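Local coordinates for protein L-talarate/galactarate dehydratase (Salmonella typhimurium, PDB 2PP0) that dehydrates both L-talarate and galactarate to 5-keto-4-deoxy-D-glucarate, and epimerizes L-talarate to galactarate in competition, using one magnesium ion per subunit, at residues Gln87-His92 and Ser125-Gln130; Thr281-His286 and Leu312-Leu317; Gln288-Asn293 and Asp316-His321. All coordinates share one frame; numbering follows the deposited sequence.

Interaction 1 of 3, residues Gln87-His92 and Ser125-Gln130; sequences QGIYAH and SGMAVQ
The carbonyl oxygen of Gln130, hydrogen-bonded with Ser79 OG of strand 74-81, also packs against the methyl Ile89 CG2, which lies 3.3 Å from Gln130 O. This oxygen belongs to the first turn of helix 127-146 in the N-terminal capping domain of the enolase superfamily, where helices pack beside an antiparallel sheet. The partner is helix 86-96, whose other flank carries Tyr90 onto strands 28-40 and 388-395. No hydrogen bond joins the two segments directly; they meet by packing, closest in backbone at Ile89 and Met127.

Three carbons of Ile89 meet two residues, Met127 and Gln130. Its CG2 stands anti to the backbone N and faces the Gln130 carbonyl. Meanwhile CG1 meets Met127 CG at 3.6 Å, the two side chains crossing obliquely, and CD1 ends 3.5 Å from Gln130 OE1. The nitrogen of the same amide, Gln130 NE2, is hydrogen-bonded to Arg304 O, a bond that helps fix how the amide is turned and leaves its oxygen on the isoleucine side. This amide therefore links the cap to the barrel domain, and it lies about 7 Å, side chain to side chain, from Asp301, which is thought to raise the basicity of the active-site histidine.

The Met127 side chain runs extended as far as SD and then bends at its last torsion (chi3 57°), with SD 3.9 Å from Gly88 CA, where the glycine offers only bare main chain. One turn further along helix 86-96, His92 reaches Ala128, its ring oblique to Ala128 O and its CD2 3.9 Å from Ala128 CB.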
loop_
_atom_site.group_PDB
_atom_site.type_symbol
_atom_site.label_atom_id
_atom_site.label_comp_id
_atom_site.label_asym_id
_atom_site.label_seq_id
_atom_site.Cartn_x
_atom_site.Cartn_y
_atom_site.Cartn_z
ATOM N N GLN B 87 0.521 -23.714 19.741
ATOM C CA GLN B 87 0.019 -23.458 21.091
ATOM C C GLN B 87 0.384 -22.046 21.529
ATOM O O GLN B 87 -0.375 -21.389 22.245
ATOM C CB GLN B 87 0.613 -24.466 22.094
ATOM C CG GLN B 87 0.217 -25.921 21.876
ATOM C CD GLN B 87 -1.261 -26.186 22.114
ATOM O OE1 GLN B 87 -1.954 -25.392 22.755
ATOM N NE2 GLN B 87 -1.746 -27.316 21.612
ATOM N N GLY B 88 1.552 -21.577 21.100
ATOM C CA GLY B 88 1.993 -20.244 21.477
ATOM C C GLY B 88 1.276 -19.155 20.698
ATOM O O GLY B 88 0.921 -18.113 21.247
ATOM N N ILE B 89 1.077 -19.386 19.407
ATOM C CA ILE B 89 0.374 -18.418 18.573
ATOM C C ILE B 89 -1.030 -18.205 19.152
ATOM O O ILE B 89 -1.449 -17.069 19.391
ATOM C CB ILE B 89 0.265 -18.922 17.122
ATOM C CG1 ILE B 89 1.657 -19.002 16.499
ATOM C CG2 ILE B 89 -0.617 -17.976 16.299
ATOM C CD1 ILE B 89 1.676 -19.650 15.139
ATOM N N TYR B 90 -1.749 -19.300 19.392
ATOM C CA TYR B 90 -3.099 -19.209 19.957
ATOM C C TYR B 90 -3.101 -18.554 21.338
ATOM O O TYR B 90 -3.938 -17.697 21.629
ATOM C CB TYR B 90 -3.727 -20.595 20.078
ATOM C CG TYR B 90 -5.051 -20.590 20.817
ATOM C CD1 TYR B 90 -6.231 -20.196 20.179
ATOM C CD2 TYR B 90 -5.122 -20.963 22.159
ATOM C CE1 TYR B 90 -7.447 -20.177 20.862
ATOM C CE2 TYR B 90 -6.337 -20.946 22.854
ATOM C CZ TYR B 90 -7.494 -20.553 22.198
ATOM O OH TYR B 90 -8.697 -20.544 22.872
ATOM N N ALA B 91 -2.166 -18.962 22.194
ATOM C CA ALA B 91 -2.094 -18.407 23.545
ATOM C C ALA B 91 -1.906 -16.893 23.551
ATOM O O ALA B 91 -2.542 -16.185 24.336
ATOM C CB ALA B 91 -0.959 -19.088 24.339
ATOM N N HIS B 92 -1.036 -16.386 22.683
ATOM C CA HIS B 92 -0.803 -14.943 22.634
ATOM C C HIS B 92 -2.004 -14.215 22.023
ATOM O O HIS B 92 -2.402 -13.157 22.497
ATOM C CB HIS B 92 0.452 -14.624 21.820
ATOM C CG HIS B 92 0.869 -13.188 21.908
ATOM N ND1 HIS B 92 1.237 -12.594 23.096
ATOM C CD2 HIS B 92 0.941 -12.218 20.965
ATOM C CE1 HIS B 92 1.514 -11.320 22.882
ATOM N NE2 HIS B 92 1.343 -11.066 21.598
ATOM N N SER B 125 8.403 -9.364 15.522
ATOM C CA SER B 125 8.666 -10.399 14.528
ATOM C C SER B 125 8.452 -11.730 15.223
ATOM O O SER B 125 8.354 -11.785 16.446
ATOM C CB SER B 125 10.109 -10.322 14.019
ATOM O OG SER B 125 11.020 -10.665 15.046
ATOM N N GLY B 126 8.361 -12.800 14.447
ATOM C CA GLY B 126 8.187 -14.108 15.042
ATOM C C GLY B 126 6.782 -14.497 15.457
ATOM O O GLY B 126 5.785 -13.980 14.938
ATOM N N MET B 127 6.715 -15.407 16.425
ATOM C CA MET B 127 5.453 -15.943 16.911
ATOM C C MET B 127 4.397 -14.925 17.316
ATOM O O MET B 127 3.218 -15.142 17.068
ATOM C CB MET B 127 5.719 -16.915 18.069
ATOM C CG MET B 127 4.632 -17.985 18.261
ATOM S SD MET B 127 5.170 -19.339 19.370
ATOM C CE MET B 127 5.552 -18.356 20.762
ATOM N N ALA B 128 4.796 -13.820 17.937
ATOM C CA ALA B 128 3.813 -12.829 18.347
ATOM C C ALA B 128 3.091 -12.160 17.164
ATOM O O ALA B 128 1.891 -11.902 17.249
ATOM C CB ALA B 128 4.463 -11.772 19.237
ATOM N N VAL B 129 3.796 -11.874 16.070
ATOM C CA VAL B 129 3.112 -11.247 14.934
ATOM C C VAL B 129 2.283 -12.299 14.206
ATOM O O VAL B 129 1.323 -11.979 13.499
ATOM C CB VAL B 129 4.092 -10.538 13.941
ATOM C CG1 VAL B 129 4.900 -9.487 14.685
ATOM C CG2 VAL B 129 5.000 -11.535 13.251
ATOM N N GLN B 130 2.642 -13.562 14.400
ATOM C CA GLN B 130 1.894 -14.644 13.781
ATOM C C GLN B 130 0.584 -14.852 14.546
ATOM O O GLN B 130 -0.323 -15.530 14.067
ATOM C CB GLN B 130 2.724 -15.927 13.761
ATOM C CG GLN B 130 3.785 -15.938 12.672
ATOM C CD GLN B 130 4.603 -17.213 12.682
ATOM O OE1 GLN B 130 4.158 -18.241 13.191
ATOM N NE2 GLN B 130 5.802 -17.156 12.105
#

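Interaction 2 of 3, residues Thr281-His286 and Leu312-Leu317; sequences TSFREH and LKIMDL
Phe283 inserts its ring between the side chains of Lys313, Ile314 and Leu317. The ammonium Lys313 NZ stands 4.5 Å from the centroid of the Phe283 ring and 19° off its normal, a cation-pi geometry, while Lys313 CE covers the same ring toward its rim. Phe283 CE1 also approaches Lys313 O, in the lysine's own backbone, at 3.5 Å, and the backbone N of Ile314 sits at the ring's edge, in plane. Phe283 CD1 touches Ile314 CG1 at 3.7 Å, the side chains sliding past each other in opposite directions, and Leu317 CD2 comes up obliquely near CZ. With its CG anti to the backbone N (chi1 164°), Phe283 can send the ring across to helix 308-320.

Ile314 also serves His286: its CG2 lies over one face of the imidazole, and its CD1 is 3.6 Å from His286 ND1, which makes a weak bond to Ser282 O.

Behind this layer the helix start is fixed by Ser282, the N-cap, whose OG accepts from Glu285 N at 3.0 Å. Glu285 OE2 then takes two hydroxyl donors, Thr281 OG1 at 2.8 Å on its syn lone pair and Ser282 OG at 2.8 Å on the anti side. The carboxylate's other oxygen, OE1, accepts from Thr281 N and from Tyr258 OH, so both oxygens are engaged.

His286 lies about 7 Å, side chain to side chain, from the magnesium ligand Glu278. Helices 283-291 and 308-320, following successive parallel strands 274-276 and 297-298, pack here as neighbours around the modified TIM barrel of the enolase superfamily.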
loop_
_atom_site.group_PDB
_atom_site.type_symbol
_atom_site.label_atom_id
_atom_site.label_comp_id
_atom_site.label_asym_id
_atom_site.label_seq_id
_atom_site.Cartn_x
_atom_site.Cartn_y
_atom_site.Cartn_z
ATOM N N THR B 281 9.920 -14.447 9.185
ATOM C CA THR B 281 8.757 -14.079 9.982
ATOM C C THR B 281 8.541 -12.600 10.253
ATOM O O THR B 281 8.118 -12.224 11.347
ATOM C CB THR B 281 8.786 -14.816 11.344
ATOM O OG1 THR B 281 9.892 -14.341 12.126
ATOM C CG2 THR B 281 8.947 -16.305 11.127
ATOM N N SER B 282 8.817 -11.755 9.266
ATOM C CA SER B 282 8.591 -10.321 9.425
ATOM C C SER B 282 9.025 -9.582 8.180
ATOM O O SER B 282 9.787 -10.106 7.372
ATOM C CB SER B 282 9.380 -9.761 10.611
ATOM O OG SER B 282 10.757 -9.629 10.283
ATOM N N PHE B 283 8.531 -8.360 8.030
ATOM C CA PHE B 283 8.913 -7.529 6.904
ATOM C C PHE B 283 10.421 -7.296 7.003
ATOM O O PHE B 283 11.154 -7.478 6.037
ATOM C CB PHE B 283 8.200 -6.184 6.975
ATOM C CG PHE B 283 8.803 -5.139 6.083
ATOM C CD1 PHE B 283 8.458 -5.068 4.742
ATOM C CD2 PHE B 283 9.758 -4.253 6.581
ATOM C CE1 PHE B 283 9.053 -4.130 3.896
ATOM C CE2 PHE B 283 10.361 -3.309 5.749
ATOM C CZ PHE B 283 10.009 -3.247 4.401
ATOM N N ARG B 284 10.879 -6.897 8.185
ATOM C CA ARG B 284 12.293 -6.617 8.387
ATOM C C ARG B 284 13.233 -7.733 7.947
ATOM O O ARG B 284 14.290 -7.462 7.388
ATOM C CB ARG B 284 12.562 -6.245 9.848
ATOM C CG ARG B 284 12.006 -4.872 10.222
ATOM C CD ARG B 284 12.731 -4.259 11.417
ATOM N NE ARG B 284 12.235 -2.918 11.720
ATOM C CZ ARG B 284 11.059 -2.661 12.289
ATOM N NH1 ARG B 284 10.248 -3.655 12.629
ATOM N NH2 ARG B 284 10.691 -1.405 12.510
ATOM N N GLU B 285 12.858 -8.983 8.196
ATOM C CA GLU B 285 13.697 -10.104 7.788
ATOM C C GLU B 285 13.749 -10.191 6.271
ATOM O O GLU B 285 14.817 -10.372 5.678
ATOM C CB GLU B 285 13.158 -11.407 8.380
ATOM C CG GLU B 285 13.265 -11.454 9.898
ATOM C CD GLU B 285 12.393 -12.527 10.513
ATOM O OE1 GLU B 285 12.650 -13.723 10.271
ATOM O OE2 GLU B 285 11.441 -12.163 11.239
ATOM N N HIS B 286 12.589 -10.063 5.635
ATOM C CA HIS B 286 12.532 -10.111 4.180
ATOM C C HIS B 286 13.313 -8.952 3.579
ATOM O O HIS B 286 13.955 -9.100 2.544
ATOM C CB HIS B 286 11.082 -10.056 3.690
ATOM C CG HIS B 286 10.457 -11.403 3.514
ATOM N ND1 HIS B 286 9.614 -11.962 4.449
ATOM C CD2 HIS B 286 10.575 -12.315 2.521
ATOM C CE1 HIS B 286 9.240 -13.161 4.040
ATOM N NE2 HIS B 286 9.810 -13.400 2.873
ATOM N N LEU B 312 1.987 -6.970 2.302
ATOM C CA LEU B 312 1.860 -5.938 1.274
ATOM C C LEU B 312 3.136 -5.099 1.177
ATOM O O LEU B 312 3.595 -4.793 0.079
ATOM C CB LEU B 312 0.656 -5.030 1.560
ATOM C CG LEU B 312 -0.730 -5.680 1.455
ATOM C CD1 LEU B 312 -1.807 -4.690 1.853
ATOM C CD2 LEU B 312 -0.963 -6.170 0.039
ATOM N N LYS B 313 3.710 -4.727 2.318
ATOM C CA LYS B 313 4.935 -3.930 2.296
ATOM C C LYS B 313 6.072 -4.748 1.703
ATOM O O LYS B 313 6.957 -4.212 1.036
ATOM C CB LYS B 313 5.313 -3.466 3.702
ATOM C CG LYS B 313 4.325 -2.490 4.318
ATOM C CD LYS B 313 4.966 -1.727 5.479
ATOM C CE LYS B 313 5.544 -2.660 6.540
ATOM N NZ LYS B 313 6.314 -1.911 7.589
ATOM N N ILE B 314 6.050 -6.052 1.952
ATOM C CA ILE B 314 7.078 -6.933 1.419
ATOM C C ILE B 314 6.951 -6.969 -0.103
ATOM O O ILE B 314 7.943 -6.847 -0.825
ATOM C CB ILE B 314 6.939 -8.359 2.003
ATOM C CG1 ILE B 314 7.274 -8.330 3.497
ATOM C CG2 ILE B 314 7.864 -9.329 1.261
ATOM C CD1 ILE B 314 6.901 -9.598 4.233
ATOM N N MET B 315 5.721 -7.123 -0.586
ATOM C CA MET B 315 5.450 -7.154 -2.022
ATOM C C MET B 315 5.928 -5.893 -2.713
ATOM O O MET B 315 6.528 -5.952 -3.785
ATOM C CB MET B 315 3.952 -7.279 -2.300
ATOM C CG MET B 315 3.433 -8.681 -2.453
ATOM S SD MET B 315 1.717 -8.585 -3.044
ATOM C CE MET B 315 1.041 -7.834 -1.803
ATOM N N ASP B 316 5.623 -4.748 -2.115
ATOM C CA ASP B 316 6.027 -3.471 -2.688
ATOM C C ASP B 316 7.544 -3.359 -2.762
ATOM O O ASP B 316 8.091 -2.820 -3.727
ATOM C CB ASP B 316 5.453 -2.312 -1.867
ATOM C CG ASP B 316 3.928 -2.293 -1.877
ATOM O OD1 ASP B 316 3.339 -2.914 -2.786
ATOM O OD2 ASP B 316 3.321 -1.655 -0.990
ATOM N N LEU B 317 8.227 -3.867 -1.742
ATOM C CA LEU B 317 9.687 -3.813 -1.725
ATOM C C LEU B 317 10.267 -4.730 -2.797
ATOM O O LEU B 317 11.160 -4.335 -3.550
ATOM C CB LEU B 317 10.222 -4.220 -0.346
ATOM C CG LEU B 317 11.749 -4.186 -0.193
ATOM C CD1 LEU B 317 12.268 -2.780 -0.487
ATOM C CD2 LEU B 317 12.134 -4.606 1.230
#

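Interaction 3 of 3, residues Gln288-Asn293 and Asp316-His321; sequences QLILGN and DLAAKH
Ile290 divides its side chain between two kinds of neighbour. Its CD1 packs on helix 308-320, 3.9 Å from Leu317 CD2 and 4.1 Å from Ala318 CB, the Leu317 side chain running past that of Ile290 in the opposite direction. The other branch, CG2, sits over one face of the imidazole of His321, 3.6 Å from the ring centroid and 16° off the normal, which meets the geometry of a CH-pi contact; it is offset toward the rim, nearest CG. With CG1 anti to the carbonyl carbon and CG2 anti to the backbone N, the branches can diverge to these separate targets. Ile290 and Ala318 also rest on Val298 of strand 297-298, which places the contact just outside the barrel wall.

Leu291, next in line, brings CD2 obliquely to the imidazole, 3.8 Å from His321 NE2. The helix ends directly afterwards: at Asn293 the backbone takes positive phi (55°), and its N bonds back to Ile290 O at 3.0 Å, part of a Schellman motif.

A bond within its own segment helps set the turn of the imidazole. His321 ND1 donates to Leu317 O at 3.2 Å, with an N-H...O angle of 150°, and His321 N donates to the same oxygen at 3.1 Å. The two donors arrive from opposite faces of the carbonyl plane, so Leu317 O is doubly used where helix 308-320 terminates.

Both helices finish here, each leading toward its next strand, 297-298 or 324-325. The contact thus joins C-terminal helix ends on the side of a TIM-type barrel opposite the active site, at the N-terminal ends of the strands.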
loop_
_atom_site.group_PDB
_atom_site.type_symbol
_atom_site.label_atom_id
_atom_site.label_comp_id
_atom_site.label_asym_id
_atom_site.label_seq_id
_atom_site.Cartn_x
_atom_site.Cartn_y
_atom_site.Cartn_z
ATOM N N GLN B 288 16.015 -7.471 4.729
ATOM C CA GLN B 288 17.446 -7.738 4.736
ATOM C C GLN B 288 17.828 -8.647 3.571
ATOM O O GLN B 288 18.876 -8.457 2.954
ATOM C CB GLN B 288 17.872 -8.372 6.065
ATOM C CG GLN B 288 17.838 -7.402 7.239
ATOM C CD GLN B 288 18.698 -6.164 7.001
ATOM O OE1 GLN B 288 19.925 -6.252 6.905
ATOM N NE2 GLN B 288 18.052 -5.002 6.897
ATOM N N LEU B 289 16.987 -9.631 3.257
ATOM C CA LEU B 289 17.310 -10.517 2.146
ATOM C C LEU B 289 17.200 -9.788 0.811
ATOM O O LEU B 289 18.039 -9.969 -0.077
ATOM C CB LEU B 289 16.410 -11.759 2.142
ATOM C CG LEU B 289 17.050 -13.001 2.788
ATOM C CD1 LEU B 289 17.023 -12.883 4.305
ATOM C CD2 LEU B 289 16.310 -14.241 2.331
ATOM N N ILE B 290 16.169 -8.957 0.669
ATOM C CA ILE B 290 15.977 -8.209 -0.571
ATOM C C ILE B 290 17.087 -7.171 -0.785
ATOM O O ILE B 290 17.621 -7.052 -1.886
ATOM C CB ILE B 290 14.583 -7.528 -0.595
ATOM C CG1 ILE B 290 13.493 -8.605 -0.708
ATOM C CG2 ILE B 290 14.491 -6.564 -1.773
ATOM C CD1 ILE B 290 12.068 -8.100 -0.479
ATOM N N LEU B 291 17.450 -6.432 0.259
ATOM C CA LEU B 291 18.519 -5.445 0.125
ATOM C C LEU B 291 19.854 -6.134 -0.163
ATOM O O LEU B 291 20.772 -5.523 -0.712
ATOM C CB LEU B 291 18.635 -4.600 1.395
ATOM C CG LEU B 291 17.450 -3.687 1.705
ATOM C CD1 LEU B 291 17.726 -2.907 2.981
ATOM C CD2 LEU B 291 17.212 -2.732 0.530
ATOM N N GLY B 292 19.951 -7.409 0.202
ATOM C CA GLY B 292 21.171 -8.162 -0.034
ATOM C C GLY B 292 21.163 -8.913 -1.353
ATOM O O GLY B 292 22.087 -9.677 -1.642
ATOM N N ASN B 293 20.121 -8.707 -2.155
ATOM C CA ASN B 293 20.013 -9.366 -3.458
ATOM C C ASN B 293 20.117 -10.889 -3.356
ATOM O O ASN B 293 20.737 -11.552 -4.191
ATOM C CB ASN B 293 21.097 -8.817 -4.390
ATOM C CG ASN B 293 20.922 -7.333 -4.664
ATOM O OD1 ASN B 293 21.892 -6.577 -4.712
ATOM N ND2 ASN B 293 19.682 -6.912 -4.852
ATOM N N ASP B 316 5.623 -4.748 -2.115
ATOM C CA ASP B 316 6.027 -3.471 -2.688
ATOM C C ASP B 316 7.544 -3.359 -2.762
ATOM O O ASP B 316 8.091 -2.820 -3.727
ATOM C CB ASP B 316 5.453 -2.312 -1.867
ATOM C CG ASP B 316 3.928 -2.293 -1.877
ATOM O OD1 ASP B 316 3.339 -2.914 -2.786
ATOM O OD2 ASP B 316 3.321 -1.655 -0.990
ATOM N N LEU B 317 8.227 -3.867 -1.742
ATOM C CA LEU B 317 9.687 -3.813 -1.725
ATOM C C LEU B 317 10.267 -4.730 -2.797
ATOM O O LEU B 317 11.160 -4.335 -3.550
ATOM C CB LEU B 317 10.222 -4.220 -0.346
ATOM C CG LEU B 317 11.749 -4.186 -0.193
ATOM C CD1 LEU B 317 12.268 -2.780 -0.487
ATOM C CD2 LEU B 317 12.134 -4.606 1.230
ATOM N N ALA B 318 9.755 -5.954 -2.872
ATOM C CA ALA B 318 10.226 -6.916 -3.865
ATOM C C ALA B 318 10.033 -6.383 -5.283
ATOM O O ALA B 318 10.912 -6.535 -6.137
ATOM C CB ALA B 318 9.485 -8.242 -3.704
ATOM N N ALA B 319 8.872 -5.778 -5.531
ATOM C CA ALA B 319 8.554 -5.225 -6.844
ATOM C C ALA B 319 9.508 -4.084 -7.184
ATOM O O ALA B 319 9.953 -3.954 -8.323
ATOM C CB ALA B 319 7.102 -4.726 -6.868
ATOM N N LYS B 320 9.813 -3.259 -6.189
ATOM C CA LYS B 320 10.722 -2.135 -6.379
ATOM C C LYS B 320 12.103 -2.648 -6.804
ATOM O O LYS B 320 12.826 -1.977 -7.547
ATOM C CB LYS B 320 10.833 -1.326 -5.082
ATOM C CG LYS B 320 11.622 -0.028 -5.226
ATOM C CD LYS B 320 11.685 0.765 -3.921
ATOM C CE LYS B 320 12.476 0.025 -2.842
ATOM N NZ LYS B 320 12.634 0.834 -1.593
ATOM N N HIS B 321 12.459 -3.845 -6.336
ATOM C CA HIS B 321 13.744 -4.447 -6.670
ATOM C C HIS B 321 13.676 -5.360 -7.890
ATOM O O HIS B 321 14.611 -6.111 -8.164
ATOM C CB HIS B 321 14.304 -5.221 -5.471
ATOM C CG HIS B 321 14.964 -4.348 -4.449
ATOM N ND1 HIS B 321 14.259 -3.487 -3.636
ATOM C CD2 HIS B 321 16.272 -4.164 -4.147
ATOM C CE1 HIS B 321 15.103 -2.809 -2.878
ATOM N NE2 HIS B 321 16.331 -3.201 -3.169
#

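From the N terminus, interaction 1 comes first: it closes a 32-residue excursion through helix 108-118 and ties two helices of the capping domain. Interactions 2 and 3 follow in the barrel domain. Segment 288-293 lies between the halves of interaction 2, and both contacts end on the same stretch of helix 308-320, sharing Asp316 and Leu317, so their loops neither simply nest nor cleanly cross. Together they join helices 283-291 and 308-320 at two levels, with centres 8 Å apart. Interaction 1 touches interaction 2 directly, most clearly in a probable hydrogen bond of Gly126 N with Thr281 O at 3.2 Å, linking cap to barrel. Interaction 3 stays about 11 Å from interaction 1 at nearest atoms.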